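Local atomic coordinates of mannitol dehydrogenase (Pseudomonas fluorescens, PDB entry 1LJ8), a protein that binds NAD and probably catalyses the NAD-dependent oxidation of mannitol at C2, as a long-chain dehydrogenase of the mannitol dehydrogenase family. Residues A[43-51]-A[95-103]; A[85-93]-A[361-369]. All coordinates share one frame; numbering follows the deposited sequence.

In the fold
Contact 1 (43-51 with 95-103) and contact 2 (85-93 with 361-369) lie with their centres about 20 Å apart, and along the chain their segments alternate. They meet in one sheet: strand 83-87, which leads into the loop of contact 2, runs antiparallel to strand 96-107, which carries contact 1. Contact 1 stays inside the Rossmann domain and sets helix 42-50 across that strand. Contact 2 leaves it, joining the loop between the two strands to the turn after helix 351-362 of the C-terminal domain. The two strands thus link the packing of the nucleotide-binding domain to an interdomain contact whose Ile367 side chain is about 9 Å from the bound NAD.

Contact 1: residues A[43-51]-A[95-103]; sequences AYYTDALMN and EVRVIGSIS
Ser101 and Asp47 bury the most surface in this contact, and each fastens its own segment to the backbone of the other. Ser101 OG donates to Ala43 O over 2.8 Å, tilted from the carbonyl plane, while the helical amide of Asp47 reaches the same oxygen from the opposite face, so that the carbonyl serves the helix and the loop at once. A chi1 of 56° sets the hydroxyl between the backbone N and the carbonyl carbon, on the side of Ala43; Ser101 CB lies 4.2 Å from SE of Met50, a selenomethionine. Asp47 sends its carboxylate toward the chain where strand 96-99 gives way to a short loop. Gly100 N meets its OD1 at 3.0 Å in a nearly straight bond (177°), coming from above the carboxylate plane; Tyr20 OH is a second partner of OD1.

Helix 43-50 crosses strand 96-99 almost at a right angle, 85° between their directions, within the Rossmann domain, and the strand belongs to its mixed seven-stranded sheet. Ile99 fills the angle between them: its CD1 comes to 3.5 Å from Asp47 OD2, and its CG2 packs against Asp47 CB. Asp47 OD2 and Arg97 NH1 stand 4.4 Å apart, beyond a salt bridge, and a water joins them, also binding Asn51 ND2 and Val98 O; Asn51 OD1 accepts from Ala19 N. Arg97 turns its guanidinium side-on to Glu95, NE to OE2 at 2.9 Å and NH2 to OE1, and Glu95 OE1 is shared with Lys16. Another water spans Tyr44 OH and Glu95 OE2.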
# COMPACT_ATOMS: atom_id res chain seq x y z
N ALA A 43 -10.22 7.79 -4.77
CA ALA A 43 -11.28 8.03 -5.77
C ALA A 43 -12.66 7.99 -5.08
O ALA A 43 -13.60 8.70 -5.48
CB ALA A 43 -11.21 6.96 -6.89
N TYR A 44 -12.77 7.16 -4.05
CA TYR A 44 -14.01 7.05 -3.27
C TYR A 44 -14.36 8.43 -2.62
O TYR A 44 -15.47 8.94 -2.77
CB TYR A 44 -13.80 6.00 -2.18
CG TYR A 44 -14.86 5.98 -1.10
CD1 TYR A 44 -16.13 5.45 -1.33
CD2 TYR A 44 -14.58 6.53 0.15
CE1 TYR A 44 -17.12 5.47 -0.32
CE2 TYR A 44 -15.56 6.55 1.17
CZ TYR A 44 -16.82 6.02 0.91
OH TYR A 44 -17.78 6.02 1.91
N TYR A 45 -13.41 9.02 -1.89
CA TYR A 45 -13.71 10.32 -1.24
C TYR A 45 -13.95 11.42 -2.26
O TYR A 45 -14.78 12.29 -2.06
CB TYR A 45 -12.57 10.74 -0.33
CG TYR A 45 -12.52 10.01 1.01
CD1 TYR A 45 -11.49 9.10 1.29
CD2 TYR A 45 -13.44 10.33 2.02
CE1 TYR A 45 -11.37 8.52 2.55
CE2 TYR A 45 -13.31 9.77 3.29
CZ TYR A 45 -12.28 8.86 3.55
OH TYR A 45 -12.13 8.31 4.80
N THR A 46 -13.21 11.41 -3.37
CA THR A 46 -13.39 12.44 -4.36
C THR A 46 -14.78 12.33 -5.01
O THR A 46 -15.45 13.33 -5.25
CB THR A 46 -12.27 12.36 -5.40
OG1 THR A 46 -11.00 12.45 -4.71
CG2 THR A 46 -12.41 13.52 -6.39
N ASP A 47 -15.24 11.10 -5.24
CA ASP A 47 -16.56 10.85 -5.83
C ASP A 47 -17.60 11.31 -4.79
O ASP A 47 -18.61 11.95 -5.16
CB ASP A 47 -16.70 9.34 -6.14
CG ASP A 47 -18.12 8.94 -6.56
OD1 ASP A 47 -18.40 9.03 -7.77
OD2 ASP A 47 -18.94 8.53 -5.69
N ALA A 48 -17.36 11.03 -3.51
CA ALA A 48 -18.32 11.43 -2.46
C ALA A 48 -18.47 12.97 -2.45
O ALA A 48 -19.59 13.49 -2.27
CB ALA A 48 -17.86 10.92 -1.07
N LEU A 49 -17.37 13.70 -2.63
CA LEU A 49 -17.42 15.18 -2.64
C LEU A 49 -18.23 15.65 -3.85
O LEU A 49 -19.08 16.56 -3.73
CB LEU A 49 -16.00 15.77 -2.78
CG LEU A 49 -15.91 17.32 -2.80
CD1 LEU A 49 -16.41 17.91 -1.48
CD2 LEU A 49 -14.47 17.71 -2.97
N MSE A 50 -17.97 15.05 -5.00
CA MSE A 50 -18.69 15.41 -6.24
C MSE A 50 -20.18 15.18 -6.07
O MSE A 50 -20.98 15.95 -6.60
CB MSE A 50 -18.14 14.58 -7.43
CG MSE A 50 -16.76 15.06 -7.79
SE MSE A 50 -16.16 13.95 -9.28
CE MSE A 50 -14.47 14.60 -9.52
N ASN A 51 -20.54 14.15 -5.32
CA ASN A 51 -21.97 13.89 -5.10
C ASN A 51 -22.65 14.97 -4.27
O ASN A 51 -23.89 15.02 -4.24
CB ASN A 51 -22.21 12.53 -4.47
CG ASN A 51 -22.12 11.41 -5.48
OD1 ASN A 51 -22.30 11.62 -6.67
ND2 ASN A 51 -21.86 10.22 -5.01
N GLU A 95 -22.67 -0.64 1.16
CA GLU A 95 -23.36 -0.25 -0.06
C GLU A 95 -22.57 -0.74 -1.27
O GLU A 95 -21.43 -1.17 -1.13
CB GLU A 95 -23.52 1.27 -0.17
CG GLU A 95 -22.22 2.04 -0.01
CD GLU A 95 -22.35 3.57 -0.25
OE1 GLU A 95 -23.49 4.11 -0.31
OE2 GLU A 95 -21.29 4.22 -0.38
N VAL A 96 -23.24 -0.70 -2.42
CA VAL A 96 -22.68 -1.05 -3.72
C VAL A 96 -22.91 0.26 -4.47
O VAL A 96 -24.04 0.74 -4.60
CB VAL A 96 -23.46 -2.17 -4.42
CG1 VAL A 96 -22.75 -2.52 -5.75
CG2 VAL A 96 -23.53 -3.36 -3.53
N ARG A 97 -21.82 0.83 -4.98
CA ARG A 97 -21.89 2.15 -5.57
C ARG A 97 -21.02 2.26 -6.81
O ARG A 97 -19.89 1.76 -6.81
CB ARG A 97 -21.37 3.15 -4.53
CG ARG A 97 -21.13 4.56 -5.05
CD ARG A 97 -20.61 5.48 -3.89
NE ARG A 97 -21.67 5.71 -2.89
CZ ARG A 97 -22.72 6.50 -3.08
NH1 ARG A 97 -22.90 7.17 -4.23
NH2 ARG A 97 -23.67 6.58 -2.13
N VAL A 98 -21.55 2.88 -7.85
CA VAL A 98 -20.77 3.13 -9.05
C VAL A 98 -19.98 4.45 -8.82
O VAL A 98 -20.56 5.47 -8.46
CB VAL A 98 -21.68 3.27 -10.29
CG1 VAL A 98 -20.83 3.77 -11.46
CG2 VAL A 98 -22.28 1.88 -10.61
N ILE A 99 -18.66 4.41 -9.04
CA ILE A 99 -17.78 5.56 -8.81
C ILE A 99 -17.47 6.21 -10.15
O ILE A 99 -17.09 5.51 -11.10
CB ILE A 99 -16.45 5.09 -8.16
CG1 ILE A 99 -16.76 4.43 -6.79
CG2 ILE A 99 -15.49 6.29 -8.00
CD1 ILE A 99 -17.31 5.44 -5.70
N GLY A 100 -17.62 7.54 -10.22
CA GLY A 100 -17.36 8.24 -11.47
C GLY A 100 -16.26 9.28 -11.42
O GLY A 100 -16.11 10.08 -12.36
N SER A 101 -15.44 9.26 -10.36
CA SER A 101 -14.39 10.28 -10.22
C SER A 101 -13.11 10.09 -11.04
O SER A 101 -12.27 10.98 -11.07
CB SER A 101 -14.04 10.40 -8.73
OG SER A 101 -13.68 9.11 -8.26
N ILE A 102 -12.96 8.93 -11.70
CA ILE A 102 -11.79 8.72 -12.57
C ILE A 102 -12.37 8.88 -13.99
O ILE A 102 -13.34 8.19 -14.35
CB ILE A 102 -11.19 7.32 -12.40
CG1 ILE A 102 -10.60 7.19 -10.99
CG2 ILE A 102 -10.07 7.06 -13.49
CD1 ILE A 102 -10.02 5.78 -10.68
N SER A 103 -11.78 9.80 -14.75
CA SER A 103 -12.25 10.08 -16.12
C SER A 103 -11.36 9.58 -17.25
O SER A 103 -11.78 9.59 -18.42
CB SER A 103 -12.52 11.58 -16.27
OG SER A 103 -11.38 12.36 -15.94
O HOH W 1 -19.66 4.07 1.76
O HOH W 2 -21.27 7.59 -6.59

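Contact 2: residues A[85-93]-A[361-369]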
# COMPACT_ATOMS: atom_id res chain seq x y z
N LEU A 85 -17.74 0.10 -6.59
CA LEU A 85 -17.11 -0.02 -5.28
C LEU A 85 -18.07 -0.96 -4.53
O LEU A 85 -19.25 -0.63 -4.34
CB LEU A 85 -17.03 1.33 -4.60
CG LEU A 85 -16.30 1.19 -3.24
CD1 LEU A 85 -15.29 2.29 -3.06
CD2 LEU A 85 -17.33 1.22 -2.17
N TYR A 86 -17.58 -2.12 -4.12
CA TYR A 86 -18.43 -3.15 -3.50
C TYR A 86 -17.91 -3.37 -2.08
O TYR A 86 -16.90 -4.07 -1.88
CB TYR A 86 -18.30 -4.41 -4.35
CG TYR A 86 -19.16 -5.61 -3.98
CD1 TYR A 86 -20.30 -5.47 -3.20
CD2 TYR A 86 -18.85 -6.88 -4.48
CE1 TYR A 86 -21.14 -6.62 -2.90
CE2 TYR A 86 -19.67 -8.00 -4.21
CZ TYR A 86 -20.81 -7.84 -3.42
OH TYR A 86 -21.64 -8.93 -3.19
N GLU A 87 -18.61 -2.78 -1.11
CA GLU A 87 -18.21 -2.91 0.30
C GLU A 87 -18.66 -4.25 0.85
O GLU A 87 -19.77 -4.67 0.61
CB GLU A 87 -18.82 -1.76 1.15
CG GLU A 87 -18.30 -0.35 0.78
CD GLU A 87 -18.96 0.75 1.60
OE1 GLU A 87 -20.03 0.47 2.19
OE2 GLU A 87 -18.41 1.90 1.62
N LEU A 88 -17.77 -4.94 1.57
CA LEU A 88 -18.11 -6.25 2.13
C LEU A 88 -17.79 -6.25 3.62
O LEU A 88 -16.69 -5.91 4.02
CB LEU A 88 -17.30 -7.33 1.42
CG LEU A 88 -17.52 -7.47 -0.10
CD1 LEU A 88 -16.34 -8.27 -0.72
CD2 LEU A 88 -18.85 -8.15 -0.33
N GLY A 89 -18.78 -6.60 4.45
CA GLY A 89 -18.57 -6.62 5.90
C GLY A 89 -19.62 -7.51 6.59
O GLY A 89 -20.63 -7.83 5.98
N ASP A 90 -19.37 -7.89 7.85
CA ASP A 90 -20.29 -8.76 8.61
C ASP A 90 -21.29 -7.99 9.45
O ASP A 90 -22.48 -8.33 9.49
CB ASP A 90 -19.52 -9.64 9.60
CG ASP A 90 -18.51 -10.50 8.95
OD1 ASP A 90 -18.63 -10.82 7.75
OD2 ASP A 90 -17.58 -10.90 9.68
N THR A 91 -20.78 -7.04 10.23
CA THR A 91 -21.59 -6.18 11.09
C THR A 91 -21.83 -5.07 10.08
O THR A 91 -21.52 -3.91 10.29
CB THR A 91 -20.75 -5.73 12.33
OG1 THR A 91 -19.46 -5.25 11.92
CG2 THR A 91 -20.53 -6.91 13.27
N ASP A 92 -22.44 -5.49 8.97
CA ASP A 92 -22.65 -4.64 7.82
C ASP A 92 -23.85 -3.78 7.48
O ASP A 92 -25.03 -4.20 7.46
CB ASP A 92 -22.31 -5.43 6.56
CG ASP A 92 -23.27 -6.58 6.32
OD1 ASP A 92 -24.22 -6.74 7.13
OD2 ASP A 92 -23.07 -7.33 5.33
N ASP A 93 -23.46 -2.56 7.18
CA ASP A 93 -24.27 -1.50 6.70
C ASP A 93 -23.24 -1.20 5.59
O ASP A 93 -22.24 -0.48 5.79
CB ASP A 93 -24.36 -0.38 7.73
CG ASP A 93 -25.55 0.53 7.49
OD1 ASP A 93 -26.56 0.05 6.92
OD2 ASP A 93 -25.47 1.73 7.87
N ARG A 361 -11.66 -5.74 12.56
CA ARG A 361 -11.58 -5.58 11.09
C ARG A 361 -10.92 -6.78 10.40
O ARG A 361 -11.37 -7.22 9.33
CB ARG A 361 -10.84 -4.27 10.76
CG ARG A 361 -11.69 -3.04 11.09
CD ARG A 361 -10.83 -1.75 11.08
NE ARG A 361 -10.16 -1.62 9.77
CZ ARG A 361 -9.06 -0.88 9.56
NH1 ARG A 361 -8.51 -0.19 10.56
NH2 ARG A 361 -8.51 -0.83 8.34
N PHE A 362 -9.89 -7.35 11.00
CA PHE A 362 -9.29 -8.52 10.37
C PHE A 362 -10.21 -9.75 10.46
O PHE A 362 -10.05 -10.69 9.72
CB PHE A 362 -7.97 -8.93 11.05
CG PHE A 362 -6.80 -8.02 10.76
CD1 PHE A 362 -5.54 -8.36 11.27
CD2 PHE A 362 -6.93 -6.84 10.05
CE1 PHE A 362 -4.43 -7.53 11.06
CE2 PHE A 362 -5.83 -5.98 9.83
CZ PHE A 362 -4.58 -6.33 10.34
N SER A 363 -11.16 -9.73 11.41
CA SER A 363 -12.10 -10.85 11.61
C SER A 363 -13.29 -10.79 10.65
O SER A 363 -14.13 -11.71 10.62
CB SER A 363 -12.60 -10.86 13.08
OG SER A 363 -11.48 -11.01 13.97
N ASN A 364 -13.36 -9.70 9.88
CA ASN A 364 -14.43 -9.52 8.86
C ASN A 364 -14.41 -10.75 7.92
O ASN A 364 -13.48 -10.98 7.14
CB ASN A 364 -14.13 -8.21 8.10
CG ASN A 364 -15.10 -7.91 6.98
OD1 ASN A 364 -15.89 -8.76 6.54
ND2 ASN A 364 -15.03 -6.68 6.47
N GLN A 365 -15.44 -11.58 7.98
CA GLN A 365 -15.42 -12.78 7.15
C GLN A 365 -15.88 -12.51 5.73
O GLN A 365 -15.42 -13.17 4.80
CB GLN A 365 -16.34 -13.87 7.74
CG GLN A 365 -16.21 -14.04 9.26
CD GLN A 365 -15.08 -14.96 9.67
OE1 GLN A 365 -14.99 -16.10 9.21
NE2 GLN A 365 -14.20 -14.47 10.57
N ALA A 366 -16.77 -11.55 5.56
CA ALA A 366 -17.33 -11.29 4.24
C ALA A 366 -16.32 -10.74 3.23
O ALA A 366 -16.42 -11.03 2.05
CB ALA A 366 -18.46 -10.32 4.37
N ILE A 367 -15.35 -9.96 3.72
CA ILE A 367 -14.37 -9.31 2.83
C ILE A 367 -13.45 -10.26 2.10
O ILE A 367 -13.01 -9.99 0.97
CB ILE A 367 -13.57 -8.23 3.65
CG1 ILE A 367 -12.78 -7.25 2.74
CG2 ILE A 367 -12.63 -8.95 4.60
CD1 ILE A 367 -13.63 -6.50 1.71
N ALA A 368 -13.10 -11.37 2.72
CA ALA A 368 -12.25 -12.35 2.06
C ALA A 368 -10.94 -11.76 1.48
O ALA A 368 -10.61 -11.88 0.29
CB ALA A 368 -13.06 -13.11 0.97
N ASP A 369 -10.17 -11.14 2.36
CA ASP A 369 -8.89 -10.55 1.98
C ASP A 369 -7.84 -11.65 1.89
O ASP A 369 -7.68 -12.47 2.81
CB ASP A 369 -8.51 -9.47 3.00
CG ASP A 369 -7.28 -8.68 2.56
OD1 ASP A 369 -6.99 -8.75 1.36
OD2 ASP A 369 -6.63 -8.02 3.41
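With CG anti to its carbonyl carbon (chi1 -58°), Asp90 swings its carboxylate over to the backbone amides of Gln365 and Ala366, while Asn364, whose CG lies anti to the backbone N (chi1 177°), extends its amide toward Leu88 and Gly89. This is an interdomain contact: a loop running out of strand 83-87 of the Rossmann domain meets the turn that follows helix 351-362 in the C-terminal domain. Both carboxylate oxygens of Asp90 are used, each on its syn side. OD2 takes Gln365 N over 2.8 Å in an almost straight bond, and OD1 takes Ala366 N at 3.0 Å in a more bent one, so the two bonds probably limit rotation of the group.

The turn is also tied from within. Asn364 OD1 accepts from Ile367 N, three residues on, in an Asx motif, with the donor above the amide carbonyl plane. The same bond probably helps to hold the side-chain nitrogen pointing across the interface. Deeper in, Leu88 and Ile367 supply the apolar part: Leu88 CB rests 3.8 Å from Ile367 CD1, and Leu88 CD1 lies beside Ala366 O. Leu88 also touches His240, and Ile367 packs on Pro234. Ala366 CB sits 3.7 Å from Gly89 O. Asn364 ND2, finally, donates to Leu88 O over 3.1 Å, with the oxygen nearly in the plane of the asparagine amide.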